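Local coordinates for protein acyl-coenzyme A oxidase 1 (Yarrowia lipolytica, PDB 5Y9D) that catalyses the FAD-dependent oxidation of acyl-CoA to (2E)-enoyl-CoA, passing electrons to molecular oxygen to form hydrogen peroxide in peroxisomal beta-oxidation, at residues Ala184-Asp187 and Gln192-Ile195; Tyr286-Asp291 and Val295-Leu300. All coordinates share one frame; numbering follows the deposited sequence.

Interaction 1. Residues Ala184-Asp187 and Gln192-Ile195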
ATOM      1  N   ALA A 184      33.695  -7.399 -17.445  1.00 29.72           N
ATOM      2  CA  ALA A 184      34.605  -6.450 -18.072  1.00 30.46           C
ATOM      3  C   ALA A 184      36.006  -7.052 -18.110  1.00 32.74           C
ATOM      4  O   ALA A 184      36.780  -6.923 -17.141  1.00 31.89           O
ATOM      5  CB  ALA A 184      34.645  -5.159 -17.282  1.00 31.21           C
ATOM      6  N   THR A 185      36.351  -7.680 -19.229  1.00 31.55           N
ATOM      7  CA  THR A 185      37.582  -8.427 -19.289  1.00 30.80           C
ATOM      8  C   THR A 185      38.592  -7.663 -20.129  1.00 32.28           C
ATOM      9  O   THR A 185      38.289  -7.228 -21.235  1.00 28.30           O
ATOM     10  CB  THR A 185      37.390  -9.897 -19.736  1.00 30.73           C
ATOM     11  OG1 THR A 185      38.497 -10.312 -20.529  1.00 27.86           O
ATOM     12  CG2 THR A 185      36.137 -10.106 -20.520  1.00 31.50           C
ATOM     13  N   TYR A 186      39.796  -7.511 -19.555  1.00 36.41           N
ATOM     14  CA  TYR A 186      40.822  -6.588 -20.038  1.00 37.08           C
ATOM     15  C   TYR A 186      41.545  -7.169 -21.222  1.00 34.22           C
ATOM     16  O   TYR A 186      41.814  -8.347 -21.249  1.00 30.87           O
ATOM     17  CB  TYR A 186      41.854  -6.260 -18.953  1.00 38.62           C
ATOM     18  CG  TYR A 186      42.925  -5.332 -19.485  1.00 43.01           C
ATOM     19  CD1 TYR A 186      42.610  -4.035 -19.877  1.00 44.19           C
ATOM     20  CD2 TYR A 186      44.241  -5.766 -19.661  1.00 46.45           C
ATOM     21  CE1 TYR A 186      43.577  -3.186 -20.390  1.00 45.66           C
ATOM     22  CE2 TYR A 186      45.219  -4.928 -20.181  1.00 44.65           C
ATOM     23  CZ  TYR A 186      44.878  -3.640 -20.539  1.00 45.91           C
ATOM     24  OH  TYR A 186      45.820  -2.802 -21.056  1.00 43.94           O
ATOM     25  N   ASP A 187      41.831  -6.333 -22.208  1.00 36.38           N
ATOM     26  CA  ASP A 187      42.536  -6.784 -23.395  1.00 41.20           C
ATOM     27  C   ASP A 187      43.740  -5.891 -23.628  1.00 39.54           C
ATOM     28  O   ASP A 187      43.599  -4.726 -23.981  1.00 42.14           O
ATOM     29  CB  ASP A 187      41.606  -6.800 -24.618  1.00 42.60           C
ATOM     30  CG  ASP A 187      42.299  -7.311 -25.880  1.00 44.63           C
ATOM     31  OD1 ASP A 187      43.527  -7.515 -25.850  1.00 48.75           O
ATOM     32  OD2 ASP A 187      41.620  -7.493 -26.911  1.00 45.69           O
ATOM     33  N   GLN A 192      41.948  -2.135 -24.026  1.00 37.87           N
ATOM     34  CA  GLN A 192      40.493  -2.006 -23.934  1.00 34.31           C
ATOM     35  C   GLN A 192      39.874  -2.950 -22.911  1.00 31.97           C
ATOM     36  O   GLN A 192      40.487  -3.975 -22.536  1.00 30.48           O
ATOM     37  CB  GLN A 192      39.879  -2.288 -25.298  1.00 34.24           C
ATOM     38  CG  GLN A 192      40.337  -1.273 -26.315  1.00 36.34           C
ATOM     39  CD  GLN A 192      39.645  -1.387 -27.649  1.00 37.82           C
ATOM     40  OE1 GLN A 192      39.396  -2.473 -28.143  1.00 37.48           O
ATOM     41  NE2 GLN A 192      39.360  -0.246 -28.253  1.00 42.21           N
ATOM     42  N   PHE A 193      38.673  -2.594 -22.443  1.00 28.48           N
ATOM     43  CA  PHE A 193      37.804  -3.576 -21.803  1.00 27.03           C
ATOM     44  C   PHE A 193      36.749  -4.081 -22.782  1.00 26.66           C
ATOM     45  O   PHE A 193      36.193  -3.342 -23.610  1.00 24.14           O
ATOM     46  CB  PHE A 193      37.136  -3.020 -20.549  1.00 28.41           C
ATOM     47  CG  PHE A 193      38.099  -2.748 -19.410  1.00 28.11           C
ATOM     48  CD1 PHE A 193      38.653  -3.791 -18.691  1.00 29.53           C
ATOM     49  CD2 PHE A 193      38.438  -1.475 -19.072  1.00 27.10           C
ATOM     50  CE1 PHE A 193      39.517  -3.548 -17.652  1.00 30.26           C
ATOM     51  CE2 PHE A 193      39.312  -1.220 -18.039  1.00 29.79           C
ATOM     52  CZ  PHE A 193      39.855  -2.251 -17.322  1.00 29.24           C
ATOM     53  N   ILE A 194      36.499  -5.370 -22.664  1.00 28.11           N
ATOM     54  CA  ILE A 194      35.444  -6.053 -23.366  1.00 28.52           C
ATOM     55  C   ILE A 194      34.326  -6.267 -22.356  1.00 27.80           C
ATOM     56  O   ILE A 194      34.468  -7.035 -21.391  1.00 28.27           O
ATOM     57  CB  ILE A 194      35.950  -7.389 -23.921  1.00 29.90           C
ATOM     58  CG1 ILE A 194      37.105  -7.142 -24.879  1.00 32.54           C
ATOM     59  CG2 ILE A 194      34.856  -8.161 -24.649  1.00 29.03           C
ATOM     60  CD1 ILE A 194      37.768  -8.428 -25.335  1.00 36.73           C
ATOM     61  N   ILE A 195      33.224  -5.567 -22.599  1.00 25.27           N
ATOM     62  CA  ILE A 195      32.051  -5.630 -21.764  1.00 24.79           C
ATOM     63  C   ILE A 195      31.076  -6.600 -22.373  1.00 24.59           C
ATOM     64  O   ILE A 195      30.602  -6.376 -23.490  1.00 24.89           O
ATOM     65  CB  ILE A 195      31.353  -4.257 -21.646  1.00 23.79           C
ATOM     66  CG1 ILE A 195      32.294  -3.235 -21.028  1.00 23.62           C
ATOM     67  CG2 ILE A 195      30.111  -4.351 -20.796  1.00 22.05           C
ATOM     68  CD1 ILE A 195      32.800  -3.596 -19.652  1.00 23.69           C
TER

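Interaction 2. Residues Tyr286-Asp291 and Val295-Leu300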
ATOM      1  N   TYR A 286      40.121   4.910  -7.014  1.00 42.19           N
ATOM      2  CA  TYR A 286      40.513   3.992  -5.958  1.00 46.05           C
ATOM      3  C   TYR A 286      41.108   2.682  -6.457  1.00 43.73           C
ATOM      4  O   TYR A 286      42.055   2.163  -5.873  1.00 50.68           O
ATOM      5  CB  TYR A 286      39.292   3.660  -5.099  1.00 51.12           C
ATOM      6  CG  TYR A 286      38.637   4.865  -4.478  1.00 49.65           C
ATOM      7  CD1 TYR A 286      39.394   5.811  -3.812  1.00 50.17           C
ATOM      8  CD2 TYR A 286      37.256   5.051  -4.545  1.00 50.78           C
ATOM      9  CE1 TYR A 286      38.807   6.927  -3.242  1.00 51.79           C
ATOM     10  CE2 TYR A 286      36.657   6.163  -3.973  1.00 50.50           C
ATOM     11  CZ  TYR A 286      37.444   7.098  -3.320  1.00 51.19           C
ATOM     12  OH  TYR A 286      36.885   8.203  -2.730  1.00 52.46           O
ATOM     13  N   ALA A 287      40.520   2.134  -7.506  1.00 41.66           N
ATOM     14  CA  ALA A 287      40.974   0.897  -8.121  1.00 40.19           C
ATOM     15  C   ALA A 287      41.569   1.223  -9.472  1.00 38.41           C
ATOM     16  O   ALA A 287      40.963   1.962 -10.228  1.00 36.12           O
ATOM     17  CB  ALA A 287      39.798  -0.054  -8.291  1.00 41.30           C
ATOM     18  N   LYS A 288      42.740   0.657  -9.780  1.00 38.90           N
ATOM     19  CA  LYS A 288      43.482   0.994 -10.993  1.00 38.41           C
ATOM     20  C   LYS A 288      43.852  -0.238 -11.773  1.00 37.71           C
ATOM     21  O   LYS A 288      43.939  -1.332 -11.239  1.00 45.22           O
ATOM     22  CB  LYS A 288      44.755   1.762 -10.643  1.00 41.16           C
ATOM     23  CG  LYS A 288      44.498   3.168 -10.118  1.00 45.57           C
ATOM     24  CD  LYS A 288      45.203   3.418  -8.783  1.00 52.45           C
ATOM     25  CE  LYS A 288      44.698   4.658  -8.035  1.00 57.28           C
ATOM     26  NZ  LYS A 288      44.872   5.929  -8.809  1.00 59.38           N
ATOM     27  N   VAL A 289      44.069  -0.047 -13.056  1.00 36.14           N
ATOM     28  CA  VAL A 289      44.552  -1.084 -13.920  1.00 37.49           C
ATOM     29  C   VAL A 289      45.497  -0.403 -14.872  1.00 38.74           C
ATOM     30  O   VAL A 289      45.125   0.603 -15.482  1.00 39.59           O
ATOM     31  CB  VAL A 289      43.429  -1.726 -14.744  1.00 36.51           C
ATOM     32  CG1 VAL A 289      44.009  -2.752 -15.709  1.00 34.93           C
ATOM     33  CG2 VAL A 289      42.416  -2.380 -13.824  1.00 38.84           C
ATOM     34  N   SER A 290      46.706  -0.950 -14.985  1.00 38.39           N
ATOM     35  CA  SER A 290      47.738  -0.398 -15.857  1.00 39.77           C
ATOM     36  C   SER A 290      47.560  -0.919 -17.273  1.00 39.51           C
ATOM     37  O   SER A 290      46.815  -1.897 -17.506  1.00 38.53           O
ATOM     38  CB  SER A 290      49.122  -0.816 -15.342  1.00 41.16           C
ATOM     39  OG  SER A 290      49.326  -2.220 -15.521  1.00 41.54           O
ATOM     40  N   ASP A 291      48.268  -0.294 -18.213  1.00 38.97           N
ATOM     41  CA  ASP A 291      48.288  -0.763 -19.607  1.00 41.21           C
ATOM     42  C   ASP A 291      49.027  -2.111 -19.807  1.00 45.44           C
ATOM     43  O   ASP A 291      49.113  -2.612 -20.932  1.00 39.39           O
ATOM     44  CB  ASP A 291      48.864   0.311 -20.534  1.00 45.94           C
ATOM     45  CG  ASP A 291      50.294   0.734 -20.160  1.00 51.92           C
ATOM     46  OD1 ASP A 291      50.918   0.087 -19.280  1.00 57.21           O
ATOM     47  OD2 ASP A 291      50.803   1.716 -20.763  1.00 57.34           O
ATOM     48  N   VAL A 295      46.479  -4.829 -11.553  1.00 54.39           N
ATOM     49  CA  VAL A 295      45.371  -4.060 -10.988  1.00 59.81           C
ATOM     50  C   VAL A 295      46.009  -3.223  -9.896  1.00 63.80           C
ATOM     51  O   VAL A 295      46.047  -3.584  -8.715  1.00 56.19           O
ATOM     52  CB  VAL A 295      44.120  -4.898 -10.602  1.00 57.52           C
ATOM     53  CG1 VAL A 295      44.051  -6.159 -11.448  1.00 54.32           C
ATOM     54  CG2 VAL A 295      44.030  -5.205  -9.121  1.00 59.27           C
ATOM     55  N   THR A 296      46.550  -2.094 -10.367  1.00 79.10           N
ATOM     56  CA  THR A 296      47.596  -1.348  -9.678  1.00 81.61           C
ATOM     57  C   THR A 296      47.277  -1.312  -8.202  1.00 81.90           C
ATOM     58  O   THR A 296      48.167  -1.515  -7.378  1.00 89.41           O
ATOM     59  CB  THR A 296      47.776   0.077 -10.258  1.00 86.01           C
ATOM     60  OG1 THR A 296      47.622   0.041 -11.682  1.00 80.71           O
ATOM     61  CG2 THR A 296      49.162   0.658  -9.901  1.00 88.75           C
ATOM     62  N   LYS A 297      46.002  -1.097  -7.881  1.00 78.06           N
ATOM     63  CA  LYS A 297      45.534  -1.152  -6.515  1.00 82.96           C
ATOM     64  C   LYS A 297      44.292  -2.023  -6.416  1.00 80.47           C
ATOM     65  O   LYS A 297      43.526  -2.105  -7.362  1.00 69.46           O
ATOM     66  CB  LYS A 297      45.208   0.263  -6.003  1.00 90.22           C
ATOM     67  CG  LYS A 297      46.320   0.968  -5.224  1.00 98.19           C
ATOM     68  CD  LYS A 297      47.518   1.347  -6.098  1.00101.23           C
ATOM     69  CE  LYS A 297      48.401   2.413  -5.460  1.00 99.22           C
ATOM     70  NZ  LYS A 297      47.870   3.780  -5.716  1.00100.30           N
ATOM     71  N   PRO A 298      44.106  -2.684  -5.261  1.00 94.00           N
ATOM     72  CA  PRO A 298      42.768  -3.063  -4.832  1.00 93.61           C
ATOM     73  C   PRO A 298      42.101  -1.836  -4.213  1.00 91.88           C
ATOM     74  O   PRO A 298      42.792  -0.962  -3.669  1.00 91.82           O
ATOM     75  CB  PRO A 298      43.031  -4.122  -3.759  1.00100.12           C
ATOM     76  CG  PRO A 298      44.329  -3.698  -3.147  1.00103.20           C
ATOM     77  CD  PRO A 298      45.133  -3.098  -4.277  1.00101.44           C
ATOM     78  N   ALA A 299      40.777  -1.769  -4.295  1.00 87.26           N
ATOM     79  CA  ALA A 299      40.027  -0.623  -3.792  1.00 85.07           C
ATOM     80  C   ALA A 299      40.513  -0.174  -2.403  1.00 88.42           C
ATOM     81  O   ALA A 299      40.981   0.956  -2.232  1.00 86.21           O
ATOM     82  CB  ALA A 299      38.537  -0.954  -3.755  1.00 84.22           C
ATOM     83  N   LEU A 300      40.440  -1.088  -1.434  1.00 90.86           N
ATOM     84  CA  LEU A 300      40.496  -0.751  -0.002  1.00 93.41           C
ATOM     85  C   LEU A 300      39.294   0.122   0.361  1.00 91.66           C
ATOM     86  O   LEU A 300      39.377   0.964   1.255  1.00 76.12           O
ATOM     87  CB  LEU A 300      41.817  -0.059   0.390  1.00 96.29           C
ATOM     88  CG  LEU A 300      43.121  -0.810   0.094  1.00 96.19           C
ATOM     89  CD1 LEU A 300      44.284  -0.155   0.831  1.00 92.96           C
ATOM     90  CD2 LEU A 300      42.999  -2.283   0.472  1.00 97.23           C
TER

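Interaction 1. Residues Ala184-Asp187 and Gln192-Ile195
T185 and I194 face each other as an antiparallel hydrogen-bonded pair, each backbone N donating to the other's O. D187 and Q192 form a second such pair, and its two bonds differ. D187 N meets Q192 O at 2.7 Å, nearly in line with the carbonyl bond, whereas Q192 N reaches D187 O over 3.1 Å and lies in the plane of that carbonyl. Between and beyond these rungs, Y186–F193 and A184–I195 are non-hydrogen-bonded pairs, and A184 CA adds a CA-H...O contact to I194 O.

The aromatic and apolar contacts gather on the face that carries A184, Y186, F193 and I195. The Y186 ring turns its edge toward the face of the F193 ring in a T-shaped stack, with centroids 5.6 Å apart and planes at 64°. With Y186 CG anti to the backbone N (chi1 179°), the tyrosine ring is carried to where its CD1 sits over that face, 3.8 Å from F193 CE1. Y186 CB makes a separate contact with F193 CE1, also at 3.8 Å. At the other end I195 CD1 presses on A184 CB at 3.4 Å. A leucine in place of Y186 would probably leave the F193 face without its edge-on partner and D191, whose OD1 bonds the tyrosine OH, without that mate.

The opposite face, with T185, D187, Q192 and I194, is more mixed. D187 OD2 forms a salt bridge with R276, which also bonds Q192 OE1, so one guanidinium ties both strands to strand 275-278.

Strand 216-225 runs alongside 183-187 in parallel. The arrangement is a beta hairpin within the mixed sheet of the acyl-CoA dehydrogenase-type middle domain.

Interaction 2. Residues Tyr286-Asp291 and Val295-Leu300
Y286 opens the contact through its backbone, its O lying 3.7 Å from K297 CB, while its ring leads off toward D301, L303 and P394. A287 follows with little overlap: its CA comes near K297 O, and its methyl, near A299 N, also touches R233 of strand 228-238.

K288 makes the largest single contribution. Its CB packs against T296, equally near CB and OG1 at 3.5 Å. Beyond CB the chain bends at chi2 (127°) and again at chi4, which lays it beside the K297 side chain, the two pointing the same way. K288 CE comes 4.0 Å from K297 NZ, and the two ammonium nitrogens, K288 NZ and K297 NZ, stand 4.8 Å apart. N395 OD1 accepts a hydrogen bond from K288 NZ. From the second segment, V295 CA makes a CA-H...O contact to K288 O at 3.1 Å.

V289 turns its side chain away from the second segment, yet CG2 still reaches V295 CB at 4.4 Å, a loose apolar touch. Its carbonyl is taken by R279 NE. S290 comes last, its N 3.6 Å from T296 OG1. The serine hydroxyl, between its own N and carbonyl carbon (chi1 69°), is turned to the residues of the bend, bonding T292 OG1 and the backbone N of G293 and V294.

Chemically, the contact is a surface apposition of two irregular loop segments, made by aliphatic stems, backbone carbonyls and the T296 hydroxyl. The two like charges would be expected to disfavour the lysine alignment, a cost that the hydrogen bond from K288 NZ to N395 may partly offset.

Interaction 1 and interaction 2 follow one another along the chain, with centres about 15 Å apart, and illustrate two ways of bringing neighbouring stretches together: a regular hairpin with paired backbone bonds, and a loop folded back on itself ahead of helix 306-334. They touch where the Y186 hydroxyl approaches the 286-291 segment, Y186 OH lying 3.3 Å from D291 O. R279 also spans both: the Y186 and F193 side chains touch it, and its NE bonds V289 O. The two contact centres lie about 36 and 34 Å from the centre of the chain, away from the FAD pocket and from E464, the probable proton acceptor.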